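Local coordinates for ParB-like N-terminal domain-containing protein (Pyrococcus furiosus, PDB 1VK1) that has no established function but joins a ParB-like, possibly nuclease-related domain to a serine-kinase-like domain and may bind ATP, at residues A[35-38]-A[39-43]; A[115-119]-A[120-124]. All blocks are in the same frame, centred on the assembly; numbering follows the deposited sequence. Where two conformers were deposited one is given.

Contact 1: A[35-38]-A[39-43]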
ATOM      1  N   ARG A  35      -9.236   4.782   5.486  1.00 11.58           N
ATOM      2  CA  ARG A  35     -10.012   3.698   6.052  1.00 12.20           C
ATOM      3  C   ARG A  35      -9.122   2.657   6.707  1.00 10.77           C
ATOM      4  O   ARG A  35      -9.447   2.125   7.764  1.00 11.82           O
ATOM      5  CB  ARG A  35     -10.883   3.053   4.982  1.00 13.39           C
ATOM      6  CG  ARG A  35     -11.800   1.952   5.505  1.00 15.09           C
ATOM      7  CD  ARG A  35     -12.793   1.470   4.469  1.00 16.31           C
ATOM      8  NE  ARG A  35     -13.617   2.539   3.915  1.00 17.12           N
ATOM      9  CZ  ARG A  35     -14.618   3.134   4.538  1.00 17.96           C
ATOM     10  NH1 ARG A  35     -14.979   2.774   5.770  1.00 19.23           N
ATOM     11  NH2 ARG A  35     -15.298   4.090   3.930  1.00 18.59           N
ATOM     12  N   GLU A  36      -7.993   2.351   6.080  1.00 11.39           N
ATOM     13  CA  GLU A  36      -7.069   1.362   6.637  1.00 11.51           C
ATOM     14  C   GLU A  36      -6.408   1.852   7.938  1.00 10.41           C
ATOM     15  O   GLU A  36      -6.196   1.074   8.867  1.00 11.60           O
ATOM     16  CB  GLU A  36      -6.021   0.965   5.590  0.60 14.21           C
ATOM     17  CG  GLU A  36      -6.504  -0.111   4.620  0.60 17.20           C
ATOM     18  CD  GLU A  36      -6.646  -1.451   5.297  0.60 21.54           C
ATOM     19  OE1 GLU A  36      -5.682  -1.889   5.966  0.60 25.72           O
ATOM     20  OE2 GLU A  36      -7.718  -2.068   5.167  0.60 27.95           O
ATOM     21  N   LEU A  37      -6.102   3.142   8.002  1.00  9.89           N
ATOM     22  CA  LEU A  37      -5.544   3.733   9.199  1.00 10.06           C
ATOM     23  C   LEU A  37      -6.542   3.663  10.349  1.00  9.34           C
ATOM     24  O   LEU A  37      -6.218   3.213  11.452  1.00  9.87           O
ATOM     25  CB  LEU A  37      -5.159   5.181   8.914  1.00 10.27           C
ATOM     26  CG  LEU A  37      -4.645   5.948  10.123  1.00 10.34           C
ATOM     27  CD1 LEU A  37      -3.387   5.378  10.692  1.00 11.38           C
ATOM     28  CD2 LEU A  37      -4.434   7.406   9.763  1.00 12.85           C
ATOM     29  N   GLU A  38      -7.762   4.089  10.080  1.00  9.80           N
ATOM     30  CA  GLU A  38      -8.795   4.117  11.108  1.00 10.99           C
ATOM     31  C   GLU A  38      -9.192   2.718  11.549  1.00 11.59           C
ATOM     32  O   GLU A  38      -9.388   2.478  12.734  1.00 11.60           O
ATOM     33  CB  GLU A  38     -10.008   4.926  10.618  1.00 12.47           C
ATOM     34  CG  GLU A  38      -9.664   6.407  10.473  1.00 15.69           C
ATOM     35  CD  GLU A  38     -10.814   7.303  10.028  1.00 18.59           C
ATOM     36  OE1 GLU A  38     -11.889   6.799   9.716  1.00 20.70           O
ATOM     37  OE2 GLU A  38     -10.592   8.524   9.982  1.00 23.34           O
ATOM     38  N   ASP A  39      -9.275   1.772  10.610  1.00 11.74           N
ATOM     39  CA  ASP A  39      -9.574   0.406  10.960  1.00 12.11           C
ATOM     40  C   ASP A  39      -8.488  -0.213  11.854  1.00 11.29           C
ATOM     41  O   ASP A  39      -8.813  -0.924  12.815  1.00 12.14           O
ATOM     42  CB  ASP A  39      -9.779  -0.443   9.709  1.00 14.09           C
ATOM     43  CG  ASP A  39     -11.135  -0.216   9.039  1.00 16.69           C
ATOM     44  OD1 ASP A  39     -11.993   0.522   9.565  1.00 18.03           O
ATOM     45  OD2 ASP A  39     -11.410  -0.766   7.971  1.00 19.93           O
ATOM     46  N   PHE A  40      -7.214   0.028  11.536  1.00 10.25           N
ATOM     47  CA  PHE A  40      -6.140  -0.473  12.373  1.00 10.66           C
ATOM     48  C   PHE A  40      -6.288   0.092  13.799  1.00 10.00           C
ATOM     49  O   PHE A  40      -6.183  -0.637  14.792  1.00  9.92           O
ATOM     50  CB  PHE A  40      -4.744  -0.135  11.840  1.00 10.59           C
ATOM     51  CG  PHE A  40      -3.681  -0.360  12.871  1.00 10.40           C
ATOM     52  CD1 PHE A  40      -3.298  -1.643  13.221  1.00 11.66           C
ATOM     53  CD2 PHE A  40      -3.140   0.694  13.563  1.00 10.38           C
ATOM     54  CE1 PHE A  40      -2.361  -1.855  14.227  1.00 12.69           C
ATOM     55  CE2 PHE A  40      -2.212   0.477  14.575  1.00 11.04           C
ATOM     56  CZ  PHE A  40      -1.852  -0.796  14.912  1.00 11.91           C
ATOM     57  N   ILE A  41      -6.502   1.406  13.903  1.00  9.57           N
ATOM     58  CA  ILE A  41      -6.596   2.028  15.229  1.00 10.02           C
ATOM     59  C   ILE A  41      -7.758   1.417  16.017  1.00 10.36           C
ATOM     60  O   ILE A  41      -7.617   1.100  17.188  1.00 11.40           O
ATOM     61  CB  ILE A  41      -6.715   3.546  15.111  1.00 10.58           C
ATOM     62  CG1 ILE A  41      -5.389   4.140  14.630  1.00 11.39           C
ATOM     63  CG2 ILE A  41      -7.148   4.168  16.440  1.00 11.76           C
ATOM     64  CD1 ILE A  41      -5.484   5.579  14.199  1.00 12.76           C
ATOM     65  N   GLU A  42      -8.902   1.258  15.364  1.00 10.27           N
ATOM     66  CA  GLU A  42     -10.060   0.636  16.009  1.00 11.18           C
ATOM     67  C   GLU A  42      -9.766  -0.784  16.474  1.00 11.45           C
ATOM     68  O   GLU A  42     -10.153  -1.169  17.580  1.00 11.75           O
ATOM     69  CB  GLU A  42     -11.272   0.657  15.074  1.00 13.36           C
ATOM     70  CG  GLU A  42     -11.907   2.007  14.846  1.00 19.86           C
ATOM     71  CD  GLU A  42     -13.236   1.905  14.098  1.00 24.23           C
ATOM     72  OE1 GLU A  42     -13.694   0.760  13.791  1.00 24.21           O
ATOM     73  OE2 GLU A  42     -13.830   2.968  13.802  1.00 29.51           O
ATOM     74  N   SER A  43      -9.112  -1.577  15.625  1.00 10.96           N
ATOM     75  CA  SER A  43      -8.819  -2.970  15.953  1.00 11.44           C
ATOM     76  C   SER A  43      -7.814  -3.114  17.109  1.00 10.44           C
ATOM     77  O   SER A  43      -8.012  -3.923  18.025  1.00 11.36           O
ATOM     78  CB  SER A  43      -8.319  -3.694  14.716  1.00 12.03           C
ATOM     79  OG  SER A  43      -9.323  -3.721  13.717  1.00 16.15           O
TER
HETATM   80  O   HOH W   1     -14.114   0.249   7.294  1.00 25.64           O

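Contact 2: A[115-119]-A[120-124]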
ATOM      1  N   GLU A 115     -15.279  12.194 -13.569  1.00 17.24           N
ATOM      2  CA  GLU A 115     -15.526  13.622 -13.333  1.00 18.58           C
ATOM      3  C   GLU A 115     -14.660  14.158 -12.184  1.00 17.09           C
ATOM      4  O   GLU A 115     -14.075  15.222 -12.279  1.00 17.94           O
ATOM      5  CB  GLU A 115     -17.003  13.879 -13.029  1.00 20.10           C
ATOM      6  N   ARG A 116     -14.570  13.390 -11.097  1.00 17.04           N
ATOM      7  CA  ARG A 116     -13.778  13.805  -9.957  1.00 17.05           C
ATOM      8  C   ARG A 116     -12.283  13.836 -10.277  1.00 16.82           C
ATOM      9  O   ARG A 116     -11.570  14.709  -9.819  1.00 16.78           O
ATOM     10  CB  ARG A 116     -14.065  12.899  -8.756  1.00 18.70           C
ATOM     11  CG  ARG A 116     -15.479  13.041  -8.200  1.00 22.48           C
ATOM     12  CD  ARG A 116     -15.689  14.327  -7.418  1.00 26.78           C
ATOM     13  NE  ARG A 116     -14.895  14.337  -6.184  1.00 29.94           N
ATOM     14  CZ  ARG A 116     -15.251  13.739  -5.043  1.00 31.42           C
ATOM     15  NH1 ARG A 116     -16.399  13.070  -4.958  1.00 32.16           N
ATOM     16  NH2 ARG A 116     -14.452  13.811  -3.975  1.00 32.69           N
ATOM     17  N   LEU A 117     -11.821  12.877 -11.071  1.00 15.21           N
ATOM     18  CA  LEU A 117     -10.419  12.875 -11.518  1.00 14.55           C
ATOM     19  C   LEU A 117     -10.124  14.112 -12.355  1.00 15.87           C
ATOM     20  O   LEU A 117      -9.127  14.795 -12.142  1.00 15.61           O
ATOM     21  CB  LEU A 117     -10.097  11.615 -12.297  1.00 14.27           C
ATOM     22  CG  LEU A 117     -10.119  10.301 -11.509  1.00 13.76           C
ATOM     23  CD1 LEU A 117      -9.989   9.080 -12.409  1.00 15.11           C
ATOM     24  CD2 LEU A 117      -9.045  10.270 -10.427  1.00 14.39           C
ATOM     25  N   LYS A 118     -11.021  14.431 -13.283  1.00 16.29           N
ATOM     26  CA  LYS A 118     -10.803  15.601 -14.147  1.00 17.53           C
ATOM     27  C   LYS A 118     -10.819  16.890 -13.329  1.00 18.98           C
ATOM     28  O   LYS A 118     -10.052  17.804 -13.607  1.00 19.98           O
ATOM     29  CB  LYS A 118     -11.830  15.646 -15.285  1.00 19.00           C
ATOM     30  CG  LYS A 118     -11.614  14.560 -16.324  1.00 19.32           C
ATOM     31  CD  LYS A 118     -12.642  14.637 -17.475  1.00 22.08           C
ATOM     32  CE  LYS A 118     -12.362  13.582 -18.534  1.00 24.18           C
ATOM     33  NZ  LYS A 118     -13.282  13.660 -19.752  1.00 26.88           N
ATOM     34  N   ALA A 119     -11.651  16.939 -12.286  1.00 19.78           N
ATOM     35  CA  ALA A 119     -11.712  18.111 -11.406  1.00 21.72           C
ATOM     36  C   ALA A 119     -10.397  18.354 -10.664  1.00 23.19           C
ATOM     37  O   ALA A 119     -10.133  19.466 -10.221  1.00 25.11           O
ATOM     38  CB  ALA A 119     -12.859  17.972 -10.404  1.00 21.83           C
ATOM     39  N   GLU A 120      -9.578  17.310 -10.523  1.00 23.40           N
ATOM     40  CA  GLU A 120      -8.271  17.438  -9.887  1.00 25.19           C
ATOM     41  C   GLU A 120      -7.148  17.750 -10.876  1.00 23.21           C
ATOM     42  O   GLU A 120      -5.975  17.767 -10.496  1.00 25.61           O
ATOM     43  CB  GLU A 120      -7.945  16.164  -9.093  1.00 28.23           C
ATOM     44  CG  GLU A 120      -8.620  16.101  -7.737  1.00 31.89           C
ATOM     45  CD  GLU A 120      -8.012  17.058  -6.721  1.00 34.52           C
ATOM     46  OE1 GLU A 120      -7.330  16.590  -5.787  1.00 36.26           O
ATOM     47  OE2 GLU A 120      -8.205  18.279  -6.857  1.00 36.58           O
ATOM     48  N   GLY A 121      -7.505  17.995 -12.133  1.00 22.03           N
ATOM     49  CA  GLY A 121      -6.540  18.372 -13.162  1.00 21.76           C
ATOM     50  C   GLY A 121      -5.950  17.209 -13.932  1.00 20.76           C
ATOM     51  O   GLY A 121      -4.989  17.387 -14.674  1.00 22.92           O
ATOM     52  N   LEU A 122      -6.518  16.019 -13.771  1.00 18.28           N
ATOM     53  CA  LEU A 122      -6.047  14.855 -14.505  1.00 16.99           C
ATOM     54  C   LEU A 122      -6.729  14.720 -15.839  1.00 17.62           C
ATOM     55  O   LEU A 122      -7.875  15.152 -16.014  1.00 19.81           O
ATOM     56  CB  LEU A 122      -6.329  13.598 -13.720  1.00 15.41           C
ATOM     57  CG  LEU A 122      -5.610  13.506 -12.388  1.00 15.24           C
ATOM     58  CD1 LEU A 122      -6.247  12.465 -11.537  1.00 16.73           C
ATOM     59  CD2 LEU A 122      -4.124  13.189 -12.581  1.00 16.17           C
ATOM     60  N   GLU A 123      -6.043  14.089 -16.782  1.00 18.00           N
ATOM     61  CA  GLU A 123      -6.649  13.691 -18.031  1.00 17.92           C
ATOM     62  C   GLU A 123      -7.048  12.241 -17.944  1.00 16.46           C
ATOM     63  O   GLU A 123      -6.356  11.422 -17.293  1.00 17.16           O
ATOM     64  CB  GLU A 123      -5.681  13.879 -19.194  1.00 20.86           C
ATOM     65  CG  GLU A 123      -5.240  15.308 -19.439  1.00 24.77           C
ATOM     66  CD  GLU A 123      -4.214  15.389 -20.543  1.00 27.97           C
ATOM     67  OE1 GLU A 123      -4.594  15.197 -21.718  1.00 30.81           O
ATOM     68  OE2 GLU A 123      -3.033  15.619 -20.235  1.00 31.49           O
ATOM     69  N   VAL A 124      -8.160  11.910 -18.572  1.00 17.16           N
ATOM     70  CA  VAL A 124      -8.626  10.551 -18.669  1.00 16.14           C
ATOM     71  C   VAL A 124      -8.993  10.315 -20.126  1.00 17.61           C
ATOM     72  O   VAL A 124      -9.980  10.866 -20.614  1.00 20.08           O
ATOM     73  CB  VAL A 124      -9.844  10.280 -17.726  1.00 17.14           C
ATOM     74  CG1 VAL A 124     -10.199   8.823 -17.745  1.00 18.67           C
ATOM     75  CG2 VAL A 124      -9.543  10.756 -16.314  1.00 16.92           C
TER

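Contact 1: A[35-38]-A[39-43]
Asp39 N bonds Arg35 O at 2.9 Å, the first of four regular helical bonds that run from the amides of residues 39-42 back to the carbonyls of 35-38. Asp39 O takes two donors from opposite faces of its plane, Ser43 N at 2.9 Å and Ser43 OG at 3.0 Å. The side chains of Arg35 and Asp39, one turn apart, are joined by a water rather than by a direct ion pair. Water 1 lies at the edge of the guanidinium, in its plane, 3.1 Å from Arg35 NH1, and donates to Asp39 OD2 at 3.0 Å. Asp39 CG is turned beside its own backbone N (chi1 -76°), which brings OD2 alongside the Arg35 chain, 3.7 Å from Arg35 CG. The main pull on the arginine is a salt bridge from NE to Asp169. Replacing Asp39 with an alanine would probably leave water 1 without its acceptor and Arg35 NH1 less well tethered. On the apolar side Leu37 and Ile41 lie side by side, with Leu37 CD1 4.1 Å from Ile41 CD1. All of this belongs to helix 34-47 of the ParB-like domain. It lies against helix 71-80: Glu36 touches His72, Leu37 Ala75, Phe40 Arg73 and Ile41 Lys79.

Contact 2: A[115-119]-A[120-124]
Leu122 crosses Leu117 at an angle, its CD1 methyl 3.7 Å from Leu117 CD2. The same methyl lies near Leu117 CB, and that carbon also meets Val124 CG2 at 4.1 Å. Val124 CG2 is the branch beside its own backbone N, while CG1 lies anti to that N (chi1 -174°). Leu117 is packed by two residues of the segment that follows the helix. Both leucines are buried.

The backbone turn between them is a Schellman motif at the C-terminal end of helix 114-119, with Gly121 at C'. Its 5→2 bond runs from Gly121 N to Lys118 O at 2.9 Å. Its 6→1 bond, Leu122 N to Leu117 O, is weak. Leu117 and Leu122 are the apolar pair that usually goes with the motif. Glu120 N also bonds Leu117 O, at 3.0 Å. The Gly121 and Glu120 donors both stand above the carbonyl planes, as the chain tightens on leaving the helix. Gly121 has a positive phi (91°), and a side chain there would jam against the carbonyl O of Glu120. Beyond this turn the chain doubles back along the helix end. Lys118 CA makes a straight CH...O contact with Leu122 O (169° at the hydrogen), and the extended Lys118 chain passes that oxygen with its CG.

Glu120 is bent, and its OE1 forms a salt bridge with Lys163, while Arg116 NH1 forms one with Glu173. Val164 of helix 161-170 touches both Arg116 and Glu120, Val161 touches Leu122, and from strand 148-151 Ile151 meets Leu117 and Phe149 meets Val124. The turn leads from helix 114-119 into strand 125-126, an outer strand of the antiparallel sheet.

How the contacts relate
From the N terminus the chain reaches contact 1 first, within helix 34-47 of the ParB-like range. Contact 2 follows at the end of helix 114-119, in the range that matches the SerK C-terminal domain. The two are in series and neither nest nor cross. Each is one continuous segment, so neither closes a long loop; contact 2 rounds a tight turn, while contact 1 stays along a helix. Their centres are 28 Å apart and their nearest atoms about 13 Å, so they do not touch. Both reach helix 161-170: contact 1 through Asp169, contact 2 through Val161, Lys163 and Val164. That helix thus links the two regions.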